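Probable signal peptide protein (PDB 2QGU) binds phospholipid such as di-palmitoyl-phosphatidylethanolamine in a pocket and is probably a periplasmic carrier in phospholipid transport. Local coordinates at residues L43-G48 with F61-Q66; D49-L52 with Q58-F61. The protein carries 13 engineered substitutions. One frame throughout, in Å; residues are numbered along the deposited sequence.

Contact 1 of 2, residues L43-G48 with F61-Q66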
ATOM      1  N   LEU A  43      -1.349  13.397  -4.194  1.00  8.96           N
ATOM      2  CA  LEU A  43      -2.394  14.058  -4.982  1.00  9.21           C
ATOM      3  C   LEU A  43      -1.841  15.233  -5.793  1.00  9.47           C
ATOM      4  O   LEU A  43      -2.124  15.351  -6.984  1.00  9.26           O
ATOM      5  CB  LEU A  43      -3.567  14.500  -4.094  1.00  9.52           C
ATOM      6  CG  LEU A  43      -4.417  13.383  -3.482  1.00 10.53           C
ATOM      7  CD1 LEU A  43      -5.395  13.957  -2.481  1.00 12.42           C
ATOM      8  CD2 LEU A  43      -5.166  12.589  -4.562  1.00 12.95           C
ATOM      9  N   ALA A  44      -1.040  16.079  -5.150  1.00  9.78           N
ATOM     10  CA  ALA A  44      -0.461  17.252  -5.820  1.00 10.15           C
ATOM     11  C   ALA A  44       0.469  16.851  -6.958  1.00 10.26           C
ATOM     12  O   ALA A  44       0.466  17.477  -8.021  1.00 10.76           O
ATOM     13  CB  ALA A  44       0.279  18.130  -4.827  1.00 10.38           C
ATOM     14  N   THR A  45       1.271  15.813  -6.730  1.00 10.31           N
ATOM     15  CA  THR A  45       2.191  15.321  -7.754  1.00 10.44           C
ATOM     16  C   THR A  45       1.445  14.822  -8.994  1.00 10.50           C
ATOM     17  O   THR A  45       1.791  15.195 -10.122  1.00 10.69           O
ATOM     18  CB  THR A  45       3.124  14.229  -7.189  1.00 10.39           C
ATOM     19  OG1 THR A  45       3.821  14.742  -6.047  1.00 11.81           O
ATOM     20  CG2 THR A  45       4.143  13.779  -8.240  1.00 11.53           C
ATOM     21  N   ILE A  46       0.406  14.013  -8.789  1.00 10.33           N
ATOM     22  CA  ILE A  46      -0.416  13.533  -9.905  1.00 10.22           C
ATOM     23  C   ILE A  46      -1.046  14.701 -10.673  1.00 10.90           C
ATOM     24  O   ILE A  46      -0.990  14.748 -11.907  1.00 10.69           O
ATOM     25  CB  ILE A  46      -1.524  12.547  -9.434  1.00 10.10           C
ATOM     26  CG1 ILE A  46      -0.906  11.298  -8.795  1.00  9.94           C
ATOM     27  CG2 ILE A  46      -2.419  12.154 -10.613  1.00  9.44           C
ATOM     28  CD1 ILE A  46      -1.898  10.449  -8.011  1.00 10.21           C
ATOM     29  N   LYS A  47      -1.636  15.647  -9.947  1.00 11.20           N
ATOM     30  CA  LYS A  47      -2.325  16.773 -10.581  1.00 12.13           C
ATOM     31  C   LYS A  47      -1.378  17.651 -11.410  1.00 12.75           C
ATOM     32  O   LYS A  47      -1.800  18.264 -12.400  1.00 13.79           O
ATOM     33  CB  LYS A  47      -3.084  17.597  -9.541  1.00 11.88           C
ATOM     34  CG  LYS A  47      -4.301  16.873  -8.954  1.00 11.81           C
ATOM     35  CD  LYS A  47      -4.897  17.638  -7.784  1.00 11.82           C
ATOM     36  CE  LYS A  47      -5.883  16.775  -7.007  1.00 12.47           C
ATOM     37  NZ  LYS A  47      -6.397  17.513  -5.818  1.00 12.23           N
ATOM     38  N   GLY A  48      -0.101  17.672 -11.028  1.00 13.06           N
ATOM     39  CA  GLY A  48       0.913  18.455 -11.739  1.00 13.79           C
ATOM     40  C   GLY A  48       1.623  17.757 -12.893  1.00 13.99           C
ATOM     41  O   GLY A  48       2.439  18.376 -13.580  1.00 14.83           O
ATOM     42  N   PHE A  61       5.212   4.100 -10.824  1.00  8.65           N
ATOM     43  CA  PHE A  61       6.183   3.441  -9.954  1.00  8.51           C
ATOM     44  C   PHE A  61       7.087   4.461  -9.266  1.00  9.01           C
ATOM     45  O   PHE A  61       7.342   4.361  -8.072  1.00  9.28           O
ATOM     46  CB  PHE A  61       7.027   2.424 -10.734  1.00  8.74           C
ATOM     47  CG  PHE A  61       6.426   1.046 -10.793  1.00  8.19           C
ATOM     48  CD1 PHE A  61       6.968   0.007 -10.039  1.00  8.26           C
ATOM     49  CD2 PHE A  61       5.330   0.784 -11.607  1.00  8.51           C
ATOM     50  CE1 PHE A  61       6.425  -1.274 -10.092  1.00  8.46           C
ATOM     51  CE2 PHE A  61       4.769  -0.502 -11.664  1.00  8.81           C
ATOM     52  CZ  PHE A  61       5.326  -1.527 -10.905  1.00  8.67           C
ATOM     53  N   GLN A  62       7.562   5.443 -10.026  1.00  9.57           N
ATOM     54  CA  GLN A  62       8.426   6.485  -9.479  1.00 10.13           C
ATOM     55  C   GLN A  62       7.693   7.346  -8.441  1.00  9.81           C
ATOM     56  O   GLN A  62       8.273   7.693  -7.408  1.00 10.13           O
ATOM     57  CB  GLN A  62       9.055   7.315 -10.605  1.00 10.41           C
ATOM     58  CG  GLN A  62      10.050   6.492 -11.443  1.00 12.07           C
ATOM     59  CD  GLN A  62      10.378   7.105 -12.792  1.00 13.89           C
ATOM     60  OE1 GLN A  62       9.657   7.961 -13.301  1.00 14.94           O
ATOM     61  NE2 GLN A  62      11.478   6.646 -13.388  1.00 15.19           N
ATOM     62  N   LEU A  63       6.420   7.648  -8.701  1.00  9.91           N
ATOM     63  CA  LEU A  63       5.555   8.342  -7.737  1.00 10.14           C
ATOM     64  C   LEU A  63       5.481   7.596  -6.413  1.00 10.25           C
ATOM     65  O   LEU A  63       5.630   8.192  -5.340  1.00 10.35           O
ATOM     66  CB  LEU A  63       4.140   8.522  -8.309  1.00 10.09           C
ATOM     67  CG  LEU A  63       3.004   8.982  -7.378  1.00  9.84           C
ATOM     68  CD1 LEU A  63       3.058  10.477  -7.134  1.00 11.29           C
ATOM     69  CD2 LEU A  63       1.654   8.608  -7.958  1.00 10.68           C
ATOM     70  N   VAL A  64       5.257   6.290  -6.490  1.00  9.89           N
ATOM     71  CA  VAL A  64       5.158   5.464  -5.292  1.00 10.32           C
ATOM     72  C   VAL A  64       6.492   5.438  -4.545  1.00 11.08           C
ATOM     73  O   VAL A  64       6.531   5.626  -3.331  1.00 11.20           O
ATOM     74  CB  VAL A  64       4.646   4.040  -5.619  1.00 10.05           C
ATOM     75  CG1 VAL A  64       4.737   3.139  -4.390  1.00 10.52           C
ATOM     76  CG2 VAL A  64       3.206   4.102  -6.125  1.00  9.58           C
ATOM     77  N   ASP A  65       7.586   5.234  -5.275  1.00 11.59           N
ATOM     78  CA  ASP A  65       8.910   5.199  -4.662  1.00 12.69           C
ATOM     79  C   ASP A  65       9.293   6.506  -3.984  1.00 12.76           C
ATOM     80  O   ASP A  65       9.898   6.499  -2.912  1.00 13.29           O
ATOM     81  CB  ASP A  65       9.966   4.825  -5.698  1.00 13.26           C
ATOM     82  CG  ASP A  65       9.991   3.348  -5.982  1.00 16.10           C
ATOM     83  OD1 ASP A  65       9.444   2.582  -5.161  1.00 19.36           O
ATOM     84  OD2 ASP A  65      10.565   2.955  -7.017  1.00 19.49           O
ATOM     85  N   GLN A  66       8.935   7.626  -4.599  1.00 12.77           N
ATOM     86  CA  GLN A  66       9.361   8.926  -4.087  1.00 12.74           C
ATOM     87  C   GLN A  66       8.413   9.513  -3.048  1.00 12.69           C
ATOM     88  O   GLN A  66       8.850  10.190  -2.114  1.00 13.24           O
ATOM     89  CB  GLN A  66       9.531   9.919  -5.234  1.00 12.84           C
ATOM     90  CG  GLN A  66      10.634   9.569  -6.218  1.00 13.48           C
ATOM     91  CD  GLN A  66      10.461  10.279  -7.546  1.00 14.25           C
ATOM     92  OE1 GLN A  66       9.751  11.285  -7.643  1.00 15.92           O
ATOM     93  NE2 GLN A  66      11.102   9.749  -8.584  1.00 14.42           N
TER

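Contact 2 of 2, residues D49-L52 with Q58-F61. Engineered in segment 49-52: Pro-50 (natural residue Ser).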
ATOM      1  N   ASP A  49       1.317  16.478 -13.119  1.00 13.85           N
ATOM      2  CA  ASP A  49       2.017  15.677 -14.131  1.00 14.05           C
ATOM      3  C   ASP A  49       1.043  15.053 -15.137  1.00 13.68           C
ATOM      4  O   ASP A  49       0.464  14.002 -14.868  1.00 12.90           O
ATOM      5  CB  ASP A  49       2.875  14.588 -13.459  1.00 14.43           C
ATOM      6  CG  ASP A  49       3.747  13.804 -14.451  1.00 16.21           C
ATOM      7  OD1 ASP A  49       3.634  14.016 -15.676  1.00 18.52           O
ATOM      8  OD2 ASP A  49       4.557  12.964 -13.997  1.00 19.77           O
ATOM      9  N   PRO A  50       0.866  15.697 -16.308  1.00 13.57           N
ATOM     10  CA  PRO A  50      -0.010  15.138 -17.345  1.00 13.91           C
ATOM     11  C   PRO A  50       0.428  13.769 -17.872  1.00 14.16           C
ATOM     12  O   PRO A  50      -0.418  12.992 -18.316  1.00 13.79           O
ATOM     13  CB  PRO A  50       0.031  16.181 -18.471  1.00 13.96           C
ATOM     14  CG  PRO A  50       1.126  17.108 -18.142  1.00 14.34           C
ATOM     15  CD  PRO A  50       1.441  17.000 -16.692  1.00 13.64           C
ATOM     16  N   ASP A  51       1.725  13.472 -17.817  1.00 15.13           N
ATOM     17  CA  ASP A  51       2.232  12.180 -18.291  1.00 16.20           C
ATOM     18  C   ASP A  51       1.783  11.050 -17.376  1.00 16.19           C
ATOM     19  O   ASP A  51       1.403   9.973 -17.846  1.00 16.38           O
ATOM     20  CB  ASP A  51       3.758  12.196 -18.410  1.00 17.04           C
ATOM     21  CG  ASP A  51       4.264  13.243 -19.388  1.00 19.96           C
ATOM     22  OD1 ASP A  51       3.576  13.525 -20.396  1.00 23.33           O
ATOM     23  OD2 ASP A  51       5.366  13.784 -19.147  1.00 23.38           O
ATOM     24  N   LEU A  52       1.816  11.296 -16.070  1.00 16.24           N
ATOM     25  CA  LEU A  52       1.281  10.330 -15.115  1.00 16.31           C
ATOM     26  C   LEU A  52      -0.228  10.168 -15.313  1.00 15.85           C
ATOM     27  O   LEU A  52      -0.724   9.044 -15.399  1.00 16.01           O
ATOM     28  CB  LEU A  52       1.616  10.719 -13.674  1.00 16.89           C
ATOM     29  CG  LEU A  52       1.516   9.564 -12.670  1.00 18.02           C
ATOM     30  CD1 LEU A  52       2.497   9.757 -11.538  1.00 18.96           C
ATOM     31  CD2 LEU A  52       0.091   9.399 -12.137  1.00 18.09           C
ATOM     32  N   GLN A  58       5.684   3.698 -15.691  1.00  9.99           N
ATOM     33  CA  GLN A  58       6.989   3.945 -15.096  1.00  9.60           C
ATOM     34  C   GLN A  58       6.922   5.110 -14.113  1.00  9.59           C
ATOM     35  O   GLN A  58       7.470   5.031 -13.012  1.00  9.08           O
ATOM     36  CB  GLN A  58       8.065   4.188 -16.164  1.00  9.81           C
ATOM     37  CG  GLN A  58       9.465   4.437 -15.589  1.00 10.13           C
ATOM     38  CD  GLN A  58      10.054   3.212 -14.904  1.00 10.74           C
ATOM     39  OE1 GLN A  58      10.788   2.443 -15.522  1.00 11.21           O
ATOM     40  NE2 GLN A  58       9.723   3.017 -13.630  1.00 10.38           N
ATOM     41  N   LYS A  59       6.227   6.176 -14.505  1.00  9.83           N
ATOM     42  CA  LYS A  59       6.064   7.339 -13.646  1.00  9.86           C
ATOM     43  C   LYS A  59       5.212   7.066 -12.404  1.00  9.45           C
ATOM     44  O   LYS A  59       5.437   7.677 -11.359  1.00  9.37           O
ATOM     45  CB  LYS A  59       5.543   8.532 -14.452  1.00 10.17           C
ATOM     46  CG  LYS A  59       6.574   9.039 -15.453  1.00 12.18           C
ATOM     47  CD  LYS A  59       6.062  10.210 -16.262  1.00 14.80           C
ATOM     48  CE  LYS A  59       7.155  10.755 -17.169  1.00 17.28           C
ATOM     49  NZ  LYS A  59       8.319  11.290 -16.405  1.00 19.65           N
ATOM     50  N   VAL A  60       4.262   6.139 -12.507  1.00  9.16           N
ATOM     51  CA  VAL A  60       3.470   5.737 -11.336  1.00  8.99           C
ATOM     52  C   VAL A  60       4.361   5.000 -10.329  1.00  8.64           C
ATOM     53  O   VAL A  60       4.284   5.244  -9.124  1.00  7.95           O
ATOM     54  CB  VAL A  60       2.242   4.875 -11.725  1.00  9.35           C
ATOM     55  CG1 VAL A  60       1.541   4.354 -10.493  1.00  9.96           C
ATOM     56  CG2 VAL A  60       1.265   5.683 -12.552  1.00 10.28           C
ATOM     57  N   PHE A  61       5.212   4.100 -10.824  1.00  8.65           N
ATOM     58  CA  PHE A  61       6.183   3.441  -9.954  1.00  8.51           C
ATOM     59  C   PHE A  61       7.087   4.461  -9.266  1.00  9.01           C
ATOM     60  O   PHE A  61       7.342   4.361  -8.072  1.00  9.28           O
ATOM     61  CB  PHE A  61       7.027   2.424 -10.734  1.00  8.74           C
ATOM     62  CG  PHE A  61       6.426   1.046 -10.793  1.00  8.19           C
ATOM     63  CD1 PHE A  61       6.968   0.007 -10.039  1.00  8.26           C
ATOM     64  CD2 PHE A  61       5.330   0.784 -11.607  1.00  8.51           C
ATOM     65  CE1 PHE A  61       6.425  -1.274 -10.092  1.00  8.46           C
ATOM     66  CE2 PHE A  61       4.769  -0.502 -11.664  1.00  8.81           C
ATOM     67  CZ  PHE A  61       5.326  -1.527 -10.905  1.00  8.67           C
TER
HETATM   68  O   HOH W   1       6.150  13.933 -16.527  1.00 33.15           O

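Contact 1 of 2, residues L43-G48 with F61-Q66
Leu-63 reaches from helix 57-67 with its forked end and sets one methyl on each of two neighbouring residues of helix 31-47. With CG anti to the backbone N (chi1 169°), the fork is carried off its own helix toward the other. CD1 meets Thr-45, lying 3.6 Å from CG2 of Thr-45, and the two side chains run antiparallel alongside each other. CD2 takes the deeper place: it sits 3.8 Å from CG1 of Ile-46, whose side chain stands roughly perpendicular to that of Leu-63, and the CD1 methyl of Ile-46 adds to the same apolar surface. In this protein of the MlaC family, which belongs to the NTF2 clan, the contact joins the last turn of the long N-terminal helix to a helix that lines the lipid pocket. Val-64, next to Leu-63, touches the bound phosphatidylethanolamine, and the side chain of Ile-46 comes to about 6 Å from it. On the Ile-46 side the packing is closed further by Leu-52, Leu-113 and Val-116. The Thr-45 edge is partly open to solvent; there CG2 and CB both meet CD1 of Leu-63, while OG1 is hydrogen-bonded back to the carbonyl of Asp-41 within its own helix.

Contact 2 of 2, residues D49-L52 with Q58-F61
With CG of Leu-52 anti to the backbone N (chi1 -161°), the isobutyl group extends toward helix 57-67 and meets Val-60, while the long chain of Lys-59, extended as far as CE and bent only at chi4 (-63°), reaches back past the two aspartates. The side chains of Leu-52 and Val-60 lie nearly square to one another: CG of Leu-52 lies 3.9 Å from CG2 of Val-60, and CD2 of Leu-52 touches the same methyl. The other branch of Leu-52, CD1, rests against the backbone, 3.6 Å from the carbonyl O of Lys-59. Outside this buried apolar pair the contact turns polar and more exposed. The methylenes of Lys-59 pack on Asp-51, CD of Lys-59 standing 3.7 Å from CB of Asp-51, but NZ of Lys-59 stays 4.7 Å from OD2 of Asp-51, too far for a direct salt bridge. A water joins the groups instead, donating to OD1 of Asp-49 at 2.7 Å and to OD2 of Asp-51, and accepting a weak bond from Lys-59 NZ. The lysine charge probably still eases the closeness of two carboxylates. Asp-49 is also the N-cap of helix 50-53, its OD1 accepting weak bonds from the backbone N of Asp-51 and of Leu-52. The contact thus folds the short helix 50-53, which carries an engineered Pro-50, against the first turn of helix 57-67, whose Val-60 and Phe-61 lean in turn on Ile-106 of helix 91-114.

How the contacts relate
The two contacts lie side by side, their centres about 7 Å apart, on the same side of the chain's centre. Along the chain, helix 31-47 gives the first half of contact 1, helix 50-53 follows with the first half of contact 2, and both end on helix 57-67. Leu-52 joins them physically: its CD1 packs 3.8 Å from CB of Leu-63, and its CD2 meets CG1 of Ile-46. The three successive helices therefore form one connected apolar cluster. Helix 57-67 is held from both preceding helices, while Val-64 on that same helix touches the bound phospholipid, consistent with a place for this cluster behind one wall of the pocket.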